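Local coordinates for protein putative aldehyde dehydrogenase AldY (Bacillus subtilis, PDB 4DNG) that probably oxidises aldehydes to carboxylates with NAD+ and may contribute to protecting the cell against stress from ethanol and related compounds, at residues A[18-23]-A[211-216]; A[48-53]-A[219-224]; A[5-10]-A[34-39]; A[162-167]-A[174-179]. All blocks are in the same frame, centred on the assembly; numbering follows the deposited sequence.

Contact 1 of 4, residues A[18-23]-A[211-216]; sequences GESGRT and VKEIGD
A surface salt bridge in the NAD-binding half of the aldehyde dehydrogenase fold ties R22, in the loop ahead of strand 23-27, to E213 on the short helix 211-214. The loop is shaped by an ST turn: S20 OG accepts from the backbone N of R22 at 3.0 Å, and G21 between them has the positive phi that favours glycine. R22 leaves this turn with CG anti to its carbonyl carbon (chi1 -75°) and a bend at chi3, which brings the guanidinium to E213. The grip is side-on, with both donors converging on one oxygen: R22 NE reaches E213 OE2 at 3.2 Å, and R22 NH2 meets the same OE2 at an equal length, neither bond quite straight. OE2 lies at the guanidinium edge, in its plane, and receives both N-H groups on its anti lone pair, away from OE1; the two flat groups are nearly coplanar, 29° apart. The same R22 NH2 also forms a salt bridge with D210, just before the helix, whose OD1 takes the backbone N of E213 as well. Two acidic partners would probably favour the charged guanidinium and offset the like charge of K212 NZ, 5.1 Å from R22 NH1. The end of K212 leads away from the loop, and the chain crosses the arginine at about a right angle, offering it aliphatic carbons; its CB lies 3.2 Å from R22 NH2. Beside the salt bridge, S20 CB rests 3.2 Å from E213 OE1, the carboxylate oxygen turned away from the arginine.

Contact 2 of 4, residues A[48-53]-A[219-224]; sequences DAFDIA and LTNPIP
F50 in helix 48-53 and I223 in the loop that follows the weakly bonded helical end at 219-220 bring the two backbones closest, their CA atoms 6.6 Å apart. The loop bends back through an Asx turn: N221 OD1 accepts from the backbone N of I223 at 2.9 Å, the donor lying in the carbonyl plane. With CG anti to the backbone N (chi1 -168°), the N221 amide slides past the phenyl group in the opposite direction, the planes 44° apart, and ND2 comes within 3.5 Å of F50 CD2. P224 crosses the ring at about a right angle; its CD stands over one face, 4.2 Å from the centroid, in a CH-pi contact, while P224 CG packs 3.7 Å from F50 CE1. Nearer the helix backbone, I223 CG1 lies 4.2 Å from F50 CB. Without the phenyl group, as with an alanine at F50, the P224 ring would probably lose its aromatic partner and a gap would open between helix and loop. F50 and P224 both also touch S148 of strand 135-150, the strand parallel to 226-231, so this packing seats helix 43-60 against the loop entering a strand of the Rossmann-like NAD-binding domain.

Contact 3 of 4, residues A[5-10]-A[34-39]; sequences TLNKSF and VITTAS
Van der Waals packing centres on N7, whose side chain lies over strand 36-39. Its CB stands 4.0 Å from T36 CG2, the two side chains crossing at a slant, and the backbone O of N7 sits 3.5 Å from the A38 methyl carbon CB. N7 and A38 also have the nearest pair of CA atoms, 5.1 Å apart. CG of N7 stands between its own backbone N and carbonyl carbon (chi1 47°), a setting that folds the amide back over T36 and T37. Shortening N7 to an alanine removes the amide and is likely to leave T36 and the T37 carbonyl without cover, opening a gap at the surface between the N-terminal segment and the strand.

The N-terminal segment thus lies along one partner of the two-stranded antiparallel sheet 23-27/34-39, before continuing into the 9-11/14-16 hairpin. An inverse gamma turn centred on L6 precedes N7, and the chain corner at I35 precedes the strand proper; T36 and A38 pair through their backbones with I26 and E24.

The polar link lies at the S9 and S39 end of the segments. One water bridges them: it donates to the backbone O of S39 at 3.0 Å and is hydrogen-bonded to S9 OG at 2.5 Å. S9 OG is also bonded to the backbone N of L208, so the water extends a polar path from strand 36-39 to the loop after strand 204-206. The hydroxyls on the strand are engaged elsewhere, T37 OG1 with D25 OD1 and S39 OG with the backbone N of G18.

Contact 4 of 4, residues A[162-167]-A[174-179]; sequences RSIAPA and VVHKPD
Buried apolar packing of a helix on its following strand joins I164 and A167 to V174 and H176, inside the beta-alpha-beta unit formed by strand 135-150, helix 156-169 and strand 173-177 of the NAD-binding domain. The axes of helix 162-167 and strand 174-177 run nearly antiparallel at 171° and approach to 9.7 Å, as expected when a helix returns across a parallel sheet to the next strand. Alternate strand residues face the helix. V174 meets two of its side chains: CG2 touches A167 CB at 3.5 Å, while CG1 approaches I164 CG1 at 4.3 Å. Two residues on, on the same side of the strand, the H176 imidazole stands across the isoleucine at about a right angle. I164 CD1 lies over one ring face in a CH-pi contact, 3.9 Å from the centroid and displaced toward the rim, nearest to H176 CD2 at 3.7 Å. The extended end of I164 (chi2 163°) carries CD1 to that face, and the side chain also touches I190 and F194 of helix 183-196.

The ring is polar at its edge: H176 ND1 bonds to S149 OG, and NE2 meets S160 OG and the backbone O of G186. Those partners, on strand 135-150, helix 156-169 and helix 183-196, satisfy both ring nitrogens and probably fix the imidazole's rotation, so a buried histidine can present its pi face to the I164 methyl group.

How the contacts relate
All four contacts lie in the half of the chain that carries the NAD-binding sheet. Contact 3 closes first along the sequence, before contacts 2 and 4 open; contacts 1 and 2 alternate with each other, and contact 4 falls within the span of both. Contacts 1 and 3, centres 14 Å apart, meet where T23 packs on T37, A38 and S39. Contacts 2 and 4, also 14 Å apart, meet where V175 of strand 173-177 packs against F50 and A53. Contact 4 thus forms the buried helix-strand layer, contact 2 packs helix 43-60 on the loop before strand 226-231, contact 3 joins the N-terminal segment to strand 34-39, and contact 1 ties loop 18-23 to helix 211-214 at the surface.

Contact 1 of 4, residues A[18-23]-A[211-216]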
loop_
_atom_site.group_PDB
_atom_site.type_symbol
_atom_site.label_atom_id
_atom_site.label_comp_id
_atom_site.label_asym_id
_atom_site.label_seq_id
_atom_site.Cartn_x
_atom_site.Cartn_y
_atom_site.Cartn_z
ATOM N N GLY A 18 33.934 4.330 2.735
ATOM C CA GLY A 18 33.354 3.296 3.576
ATOM C C GLY A 18 34.218 2.996 4.783
ATOM O O GLY A 18 35.437 2.924 4.682
ATOM N N GLU A 19 33.575 2.786 5.924
ATOM C CA GLU A 19 34.288 2.577 7.171
ATOM C C GLU A 19 34.417 1.115 7.571
ATOM O O GLU A 19 34.808 0.818 8.696
ATOM C CB GLU A 19 33.585 3.343 8.291
ATOM C CG GLU A 19 33.734 4.847 8.207
ATOM C CD GLU A 19 35.059 5.312 8.759
ATOM O OE1 GLU A 19 36.096 5.119 8.085
ATOM O OE2 GLU A 19 35.055 5.866 9.880
ATOM N N SER A 20 34.097 0.201 6.666
ATOM C CA SER A 20 33.937 -1.200 7.060
ATOM C C SER A 20 35.222 -1.997 6.948
ATOM O O SER A 20 35.297 -3.120 7.443
ATOM C CB SER A 20 32.884 -1.866 6.182
ATOM O OG SER A 20 33.476 -2.486 5.047
ATOM N N GLY A 21 36.213 -1.426 6.271
ATOM C CA GLY A 21 37.467 -2.107 5.988
ATOM C C GLY A 21 37.457 -2.824 4.651
ATOM O O GLY A 21 38.497 -3.000 4.026
ATOM N N ARG A 22 36.274 -3.224 4.205
ATOM C CA ARG A 22 36.135 -4.094 3.037
ATOM C C ARG A 22 36.001 -3.252 1.783
ATOM O O ARG A 22 35.550 -2.103 1.835
ATOM C CB ARG A 22 34.906 -5.023 3.181
ATOM C CG ARG A 22 35.079 -6.199 4.148
ATOM C CD ARG A 22 34.143 -7.372 3.801
ATOM N NE ARG A 22 32.773 -6.924 3.921
ATOM C CZ ARG A 22 31.852 -6.973 2.975
ATOM N NH1 ARG A 22 32.091 -7.556 1.800
ATOM N NH2 ARG A 22 30.657 -6.467 3.249
ATOM N N THR A 23 36.394 -3.820 0.650
ATOM C CA THR A 23 36.271 -3.117 -0.616
ATOM C C THR A 23 35.855 -4.084 -1.707
ATOM O O THR A 23 36.001 -5.296 -1.566
ATOM C CB THR A 23 37.587 -2.492 -1.061
ATOM O OG1 THR A 23 38.473 -3.542 -1.425
ATOM C CG2 THR A 23 38.224 -1.658 0.052
ATOM N N VAL A 211 24.996 -6.079 1.233
ATOM C CA VAL A 211 24.149 -6.653 2.257
ATOM C C VAL A 211 24.995 -7.300 3.355
ATOM O O VAL A 211 24.623 -7.308 4.533
ATOM C CB VAL A 211 23.097 -7.564 1.622
ATOM C CG1 VAL A 211 22.422 -8.401 2.672
ATOM C CG2 VAL A 211 22.077 -6.696 0.861
ATOM N N LYS A 212 26.172 -7.777 2.974
ATOM C CA LYS A 212 27.120 -8.290 3.944
ATOM C C LYS A 212 27.423 -7.236 5.047
ATOM O O LYS A 212 27.588 -7.574 6.212
ATOM C CB LYS A 212 28.387 -8.732 3.241
ATOM C CG LYS A 212 28.208 -10.024 2.471
ATOM C CD LYS A 212 29.446 -10.367 1.668
ATOM C CE LYS A 212 29.342 -11.760 1.067
ATOM N NZ LYS A 212 30.585 -12.159 0.334
ATOM N N GLU A 213 27.494 -5.963 4.678
ATOM C CA GLU A 213 27.635 -4.917 5.679
ATOM C C GLU A 213 26.314 -4.625 6.384
ATOM O O GLU A 213 26.265 -4.490 7.591
ATOM C CB GLU A 213 28.206 -3.638 5.075
ATOM C CG GLU A 213 29.713 -3.661 4.881
ATOM C CD GLU A 213 30.486 -4.094 6.115
ATOM O OE1 GLU A 213 30.293 -3.475 7.178
ATOM O OE2 GLU A 213 31.308 -5.040 6.014
ATOM N N ILE A 214 25.235 -4.599 5.626
ATOM C CA ILE A 214 24.074 -3.850 6.029
ATOM C C ILE A 214 22.868 -4.687 6.412
ATOM O O ILE A 214 21.940 -4.193 7.022
ATOM C CB ILE A 214 23.871 -2.737 4.972
ATOM C CG1 ILE A 214 24.325 -1.415 5.594
ATOM C CG2 ILE A 214 22.518 -2.760 4.227
ATOM C CD1 ILE A 214 24.684 -0.351 4.589
ATOM N N GLY A 215 22.908 -5.979 6.119
ATOM C CA GLY A 215 21.782 -6.841 6.430
ATOM C C GLY A 215 20.544 -6.119 5.947
ATOM O O GLY A 215 20.566 -5.517 4.870
ATOM N N ASP A 216 19.487 -6.132 6.761
ATOM C CA ASP A 216 18.203 -5.575 6.356
ATOM C C ASP A 216 18.112 -4.055 6.631
ATOM O O ASP A 216 17.059 -3.444 6.419
ATOM C CB ASP A 216 17.047 -6.350 7.008
ATOM C CG ASP A 216 16.895 -7.765 6.448
ATOM O OD1 ASP A 216 17.110 -7.948 5.221
ATOM O OD2 ASP A 216 16.564 -8.692 7.240
#

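Contact 2 of 4, residues A[48-53]-A[219-224]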
loop_
_atom_site.group_PDB
_atom_site.type_symbol
_atom_site.label_atom_id
_atom_site.label_comp_id
_atom_site.label_asym_id
_atom_site.label_seq_id
_atom_site.Cartn_x
_atom_site.Cartn_y
_atom_site.Cartn_z
ATOM N N ASP A 48 23.460 6.702 10.346
ATOM C CA ASP A 48 23.731 8.150 10.254
ATOM C C ASP A 48 22.955 8.773 9.076
ATOM O O ASP A 48 22.269 9.791 9.234
ATOM C CB ASP A 48 25.219 8.450 10.085
ATOM C CG ASP A 48 26.048 8.090 11.306
ATOM O OD1 ASP A 48 25.481 7.804 12.385
ATOM O OD2 ASP A 48 27.290 8.099 11.167
ATOM N N ALA A 49 23.052 8.130 7.911
ATOM C CA ALA A 49 22.453 8.617 6.676
ATOM C C ALA A 49 20.939 8.769 6.767
ATOM O O ALA A 49 20.392 9.799 6.368
ATOM C CB ALA A 49 22.839 7.710 5.524
ATOM N N PHE A 50 20.257 7.754 7.291
ATOM C CA PHE A 50 18.838 7.898 7.600
ATOM C C PHE A 50 18.556 9.068 8.573
ATOM O O PHE A 50 17.653 9.866 8.325
ATOM C CB PHE A 50 18.253 6.577 8.109
ATOM C CG PHE A 50 17.848 5.630 7.000
ATOM C CD1 PHE A 50 16.924 6.026 6.035
ATOM C CD2 PHE A 50 18.396 4.347 6.916
ATOM C CE1 PHE A 50 16.536 5.169 5.012
ATOM C CE2 PHE A 50 18.021 3.493 5.884
ATOM C CZ PHE A 50 17.080 3.901 4.929
ATOM N N ASP A 51 19.340 9.154 9.654
ATOM C CA ASP A 51 19.252 10.234 10.642
ATOM C C ASP A 51 19.425 11.599 9.936
ATOM O O ASP A 51 18.598 12.515 10.105
ATOM C CB ASP A 51 20.299 9.959 11.745
ATOM C CG ASP A 51 20.554 11.142 12.672
ATOM O OD1 ASP A 51 19.687 12.035 12.805
ATOM O OD2 ASP A 51 21.645 11.155 13.291
ATOM N N ILE A 52 20.481 11.712 9.124
ATOM C CA ILE A 52 20.751 12.905 8.339
ATOM C C ILE A 52 19.651 13.239 7.314
ATOM O O ILE A 52 19.315 14.413 7.111
ATOM C CB ILE A 52 22.101 12.771 7.622
ATOM C CG1 ILE A 52 23.248 12.980 8.612
ATOM C CG2 ILE A 52 22.201 13.773 6.488
ATOM C CD1 ILE A 52 24.584 12.454 8.115
ATOM N N ALA A 53 19.103 12.213 6.660
ATOM C CA ALA A 53 18.020 12.417 5.707
ATOM C C ALA A 53 16.736 12.954 6.375
ATOM O O ALA A 53 16.026 13.810 5.801
ATOM C CB ALA A 53 17.752 11.138 4.924
ATOM N N LEU A 219 15.626 -1.676 5.440
ATOM C CA LEU A 219 14.282 -2.165 5.603
ATOM C C LEU A 219 13.752 -1.903 6.998
ATOM O O LEU A 219 12.583 -1.538 7.171
ATOM C CB LEU A 219 14.244 -3.669 5.318
ATOM C CG LEU A 219 14.796 -4.252 4.000
ATOM C CD1 LEU A 219 14.400 -5.725 3.845
ATOM C CD2 LEU A 219 14.350 -3.460 2.784
ATOM N N THR A 220 14.624 -2.076 7.984
ATOM C CA THR A 220 14.262 -2.125 9.406
ATOM C C THR A 220 14.295 -0.762 10.094
ATOM O O THR A 220 13.688 -0.557 11.154
ATOM C CB THR A 220 15.271 -3.011 10.161
ATOM O OG1 THR A 220 15.190 -4.353 9.666
ATOM C CG2 THR A 220 14.933 -3.033 11.633
ATOM N N ASN A 221 15.058 0.161 9.528
ATOM C CA ASN A 221 15.219 1.433 10.157
ATOM C C ASN A 221 13.820 2.025 10.292
ATOM O O ASN A 221 13.050 2.028 9.314
ATOM C CB ASN A 221 16.152 2.333 9.339
ATOM C CG ASN A 221 16.570 3.576 10.101
ATOM O OD1 ASN A 221 15.728 4.362 10.512
ATOM N ND2 ASN A 221 17.863 3.753 10.297
ATOM N N PRO A 222 13.459 2.467 11.514
ATOM C CA PRO A 222 12.115 3.027 11.685
ATOM C C PRO A 222 11.887 4.279 10.851
ATOM O O PRO A 222 10.738 4.537 10.489
ATOM C CB PRO A 222 12.010 3.346 13.192
ATOM C CG PRO A 222 13.304 2.930 13.817
ATOM C CD PRO A 222 14.125 2.177 12.799
ATOM N N ILE A 223 12.953 5.026 10.522
ATOM C CA ILE A 223 12.809 6.289 9.757
ATOM C C ILE A 223 11.990 6.262 8.439
ATOM O O ILE A 223 10.934 6.886 8.361
ATOM C CB ILE A 223 14.151 6.989 9.454
ATOM C CG1 ILE A 223 15.015 7.191 10.723
ATOM C CG2 ILE A 223 13.882 8.312 8.729
ATOM C CD1 ILE A 223 14.367 7.933 11.865
ATOM N N PRO A 224 12.487 5.568 7.393
ATOM C CA PRO A 224 11.893 5.822 6.080
ATOM C C PRO A 224 10.448 5.411 6.013
ATOM O O PRO A 224 10.085 4.387 6.604
ATOM C CB PRO A 224 12.708 4.906 5.138
ATOM C CG PRO A 224 13.232 3.825 6.004
ATOM C CD PRO A 224 13.476 4.469 7.351
#

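Contact 3 of 4, residues A[5-10]-A[34-39]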
loop_
_atom_site.group_PDB
_atom_site.type_symbol
_atom_site.label_atom_id
_atom_site.label_comp_id
_atom_site.label_asym_id
_atom_site.label_seq_id
_atom_site.Cartn_x
_atom_site.Cartn_y
_atom_site.Cartn_z
ATOM N N THR A 5 36.310 8.287 -10.723
ATOM C CA THR A 5 36.674 9.052 -9.528
ATOM C C THR A 5 35.568 8.963 -8.461
ATOM O O THR A 5 35.822 9.150 -7.268
ATOM C CB THR A 5 37.009 10.525 -9.865
ATOM O OG1 THR A 5 37.902 11.048 -8.877
ATOM C CG2 THR A 5 35.764 11.407 -9.920
ATOM N N LEU A 6 34.354 8.648 -8.911
ATOM C CA LEU A 6 33.158 8.663 -8.089
ATOM C C LEU A 6 32.895 7.275 -7.511
ATOM O O LEU A 6 31.934 6.591 -7.877
ATOM C CB LEU A 6 31.953 9.108 -8.928
ATOM C CG LEU A 6 31.881 10.393 -9.772
ATOM C CD1 LEU A 6 30.434 10.629 -10.208
ATOM C CD2 LEU A 6 32.454 11.639 -9.086
ATOM N N ASN A 7 33.753 6.868 -6.597
ATOM C CA ASN A 7 33.666 5.532 -6.022
ATOM C C ASN A 7 33.294 5.573 -4.534
ATOM O O ASN A 7 33.485 4.599 -3.797
ATOM C CB ASN A 7 34.986 4.789 -6.243
ATOM C CG ASN A 7 36.190 5.635 -5.883
ATOM O OD1 ASN A 7 36.064 6.641 -5.189
ATOM N ND2 ASN A 7 37.355 5.241 -6.360
ATOM N N LYS A 8 32.737 6.702 -4.109
ATOM C CA LYS A 8 32.381 6.904 -2.715
ATOM C C LYS A 8 30.871 7.023 -2.523
ATOM O O LYS A 8 30.125 7.224 -3.480
ATOM C CB LYS A 8 33.076 8.157 -2.171
ATOM C CG LYS A 8 34.494 8.349 -2.677
ATOM C CD LYS A 8 35.443 8.765 -1.570
ATOM C CE LYS A 8 36.870 8.353 -1.905
ATOM N NZ LYS A 8 37.771 8.544 -0.735
ATOM N N SER A 9 30.428 6.895 -1.275
ATOM C CA SER A 9 29.070 7.209 -0.922
ATOM C C SER A 9 28.973 8.686 -0.985
ATOM O O SER A 9 29.985 9.378 -0.861
ATOM C CB SER A 9 28.766 6.771 0.494
ATOM O OG SER A 9 28.817 5.369 0.589
ATOM N N PHE A 10 27.758 9.181 -1.185
ATOM C CA PHE A 10 27.512 10.602 -1.085
ATOM C C PHE A 10 26.531 10.720 0.061
ATOM O O PHE A 10 25.353 10.404 -0.098
ATOM C CB PHE A 10 26.952 11.170 -2.390
ATOM C CG PHE A 10 26.803 12.667 -2.407
ATOM C CD1 PHE A 10 27.867 13.490 -2.736
ATOM C CD2 PHE A 10 25.578 13.259 -2.141
ATOM C CE1 PHE A 10 27.724 14.884 -2.759
ATOM C CE2 PHE A 10 25.428 14.655 -2.172
ATOM C CZ PHE A 10 26.500 15.467 -2.488
ATOM N N VAL A 34 39.091 -3.808 -14.012
ATOM C CA VAL A 34 38.662 -3.036 -12.865
ATOM C C VAL A 34 38.391 -1.602 -13.315
ATOM O O VAL A 34 39.298 -0.905 -13.816
ATOM C CB VAL A 34 39.768 -3.055 -11.776
ATOM C CG1 VAL A 34 39.495 -2.028 -10.671
ATOM C CG2 VAL A 34 39.958 -4.469 -11.220
ATOM N N ILE A 35 37.149 -1.161 -13.134
ATOM C CA ILE A 35 36.775 0.222 -13.432
ATOM C C ILE A 35 37.197 1.155 -12.286
ATOM O O ILE A 35 37.865 2.154 -12.528
ATOM C CB ILE A 35 35.265 0.330 -13.743
ATOM C CG1 ILE A 35 34.934 -0.485 -15.010
ATOM C CG2 ILE A 35 34.823 1.801 -13.830
ATOM C CD1 ILE A 35 33.454 -0.719 -15.236
ATOM N N THR A 36 36.749 0.840 -11.065
ATOM C CA THR A 36 37.303 1.347 -9.802
ATOM C C THR A 36 37.196 0.306 -8.710
ATOM O O THR A 36 36.656 -0.795 -8.892
ATOM C CB THR A 36 36.483 2.468 -9.150
ATOM O OG1 THR A 36 35.091 2.338 -9.494
ATOM C CG2 THR A 36 37.012 3.786 -9.487
ATOM N N THR A 37 37.651 0.736 -7.546
ATOM C CA THR A 37 37.523 0.006 -6.302
ATOM C C THR A 37 36.723 0.877 -5.326
ATOM O O THR A 37 36.990 2.067 -5.153
ATOM C CB THR A 37 38.926 -0.328 -5.759
ATOM O OG1 THR A 37 39.510 -1.304 -6.626
ATOM C CG2 THR A 37 38.864 -0.875 -4.334
ATOM N N ALA A 38 35.715 0.297 -4.709
ATOM C CA ALA A 38 34.887 1.088 -3.824
ATOM C C ALA A 38 34.925 0.483 -2.438
ATOM O O ALA A 38 34.797 -0.742 -2.282
ATOM C CB ALA A 38 33.461 1.169 -4.344
ATOM N N SER A 39 35.118 1.348 -1.449
ATOM C CA SER A 39 35.059 0.971 -0.042
ATOM C C SER A 39 33.600 0.903 0.400
ATOM O O SER A 39 32.790 1.775 0.052
ATOM C CB SER A 39 35.801 1.991 0.808
ATOM O OG SER A 39 35.139 3.235 0.745
HETATM O O HOH W 1 30.832 3.930 0.875
#

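Contact 4 of 4, residues A[162-167]-A[174-179]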
loop_
_atom_site.group_PDB
_atom_site.type_symbol
_atom_site.label_atom_id
_atom_site.label_comp_id
_atom_site.label_asym_id
_atom_site.label_seq_id
_atom_site.Cartn_x
_atom_site.Cartn_y
_atom_site.Cartn_z
ATOM N N ARG A 162 13.835 6.637 -11.174
ATOM C CA ARG A 162 12.380 6.464 -11.082
ATOM C C ARG A 162 11.902 6.663 -9.648
ATOM O O ARG A 162 10.727 6.924 -9.429
ATOM C CB ARG A 162 11.928 5.120 -11.639
ATOM C CG ARG A 162 10.455 5.059 -11.970
ATOM C CD ARG A 162 9.990 3.620 -12.123
ATOM N NE ARG A 162 10.169 2.875 -10.881
ATOM C CZ ARG A 162 10.208 1.548 -10.806
ATOM N NH1 ARG A 162 10.382 0.946 -9.635
ATOM N NH2 ARG A 162 10.086 0.821 -11.906
ATOM N N SER A 163 12.809 6.578 -8.678
ATOM C CA SER A 163 12.422 6.859 -7.302
ATOM C C SER A 163 13.031 8.135 -6.772
ATOM O O SER A 163 12.410 8.852 -5.977
ATOM C CB SER A 163 12.761 5.696 -6.374
ATOM O OG SER A 163 12.107 4.536 -6.834
ATOM N N ILE A 164 14.256 8.409 -7.180
ATOM C CA ILE A 164 14.937 9.600 -6.707
ATOM C C ILE A 164 14.175 10.881 -7.118
ATOM O O ILE A 164 13.872 11.733 -6.277
ATOM C CB ILE A 164 16.407 9.603 -7.161
ATOM C CG1 ILE A 164 17.173 8.519 -6.393
ATOM C CG2 ILE A 164 17.003 10.985 -6.998
ATOM C CD1 ILE A 164 18.507 8.124 -6.994
ATOM N N ALA A 165 13.804 10.986 -8.388
ATOM C CA ALA A 165 13.312 12.284 -8.892
ATOM C C ALA A 165 11.918 12.703 -8.363
ATOM O O ALA A 165 11.743 13.834 -7.929
ATOM C CB ALA A 165 13.394 12.347 -10.419
ATOM N N PRO A 166 10.925 11.795 -8.386
ATOM C CA PRO A 166 9.666 12.143 -7.703
ATOM C C PRO A 166 9.837 12.421 -6.203
ATOM O O PRO A 166 9.261 13.375 -5.676
ATOM C CB PRO A 166 8.790 10.904 -7.907
ATOM C CG PRO A 166 9.666 9.867 -8.544
ATOM C CD PRO A 166 10.781 10.594 -9.225
ATOM N N ALA A 167 10.637 11.607 -5.524
ATOM C CA ALA A 167 10.907 11.819 -4.110
ATOM C C ALA A 167 11.341 13.256 -3.841
ATOM O O ALA A 167 10.726 13.974 -3.044
ATOM C CB ALA A 167 11.978 10.862 -3.633
ATOM N N VAL A 174 16.031 11.124 0.671
ATOM C CA VAL A 174 16.234 9.807 0.057
ATOM C C VAL A 174 17.542 9.216 0.540
ATOM O O VAL A 174 18.599 9.860 0.480
ATOM C CB VAL A 174 16.279 9.908 -1.497
ATOM C CG1 VAL A 174 16.430 8.537 -2.180
ATOM C CG2 VAL A 174 15.042 10.618 -2.019
ATOM N N VAL A 175 17.465 7.983 1.018
ATOM C CA VAL A 175 18.646 7.179 1.179
ATOM C C VAL A 175 18.597 6.068 0.148
ATOM O O VAL A 175 17.651 5.254 0.127
ATOM C CB VAL A 175 18.718 6.613 2.581
ATOM C CG1 VAL A 175 19.879 5.615 2.700
ATOM C CG2 VAL A 175 18.826 7.761 3.565
ATOM N N HIS A 176 19.620 6.048 -0.707
ATOM C CA HIS A 176 19.611 5.222 -1.916
ATOM C C HIS A 176 20.769 4.262 -1.967
ATOM O O HIS A 176 21.925 4.664 -1.725
ATOM C CB HIS A 176 19.660 6.121 -3.131
ATOM C CG HIS A 176 19.584 5.371 -4.426
ATOM N ND1 HIS A 176 18.552 4.562 -4.730
ATOM C CD2 HIS A 176 20.455 5.321 -5.508
ATOM C CE1 HIS A 176 18.761 4.004 -5.924
ATOM N NE2 HIS A 176 19.922 4.480 -6.404
ATOM N N LYS A 177 20.468 2.995 -2.281
ATOM C CA LYS A 177 21.474 1.939 -2.368
ATOM C C LYS A 177 21.438 1.155 -3.683
ATOM O O LYS A 177 20.547 0.320 -3.878
ATOM C CB LYS A 177 21.357 0.949 -1.209
ATOM C CG LYS A 177 22.491 -0.078 -1.221
ATOM C CD LYS A 177 22.108 -1.350 -0.488
ATOM C CE LYS A 177 23.112 -2.457 -0.776
ATOM N NZ LYS A 177 23.009 -2.916 -2.193
ATOM N N PRO A 178 22.408 1.415 -4.587
ATOM C CA PRO A 178 22.468 0.662 -5.834
ATOM C C PRO A 178 23.149 -0.641 -5.579
ATOM O O PRO A 178 23.718 -0.839 -4.531
ATOM C CB PRO A 178 23.380 1.526 -6.731
ATOM C CG PRO A 178 24.237 2.306 -5.783
ATOM C CD PRO A 178 23.347 2.563 -4.587
ATOM N N ASP A 179 23.086 -1.546 -6.533
ATOM C CA ASP A 179 23.904 -2.716 -6.451
ATOM C C ASP A 179 25.325 -2.173 -6.589
ATOM O O ASP A 179 25.631 -1.415 -7.539
ATOM C CB ASP A 179 23.551 -3.659 -7.609
ATOM C CG ASP A 179 24.309 -4.953 -7.560
ATOM O OD1 ASP A 179 23.668 -6.001 -7.724
ATOM O OD2 ASP A 179 25.540 -4.945 -7.352
#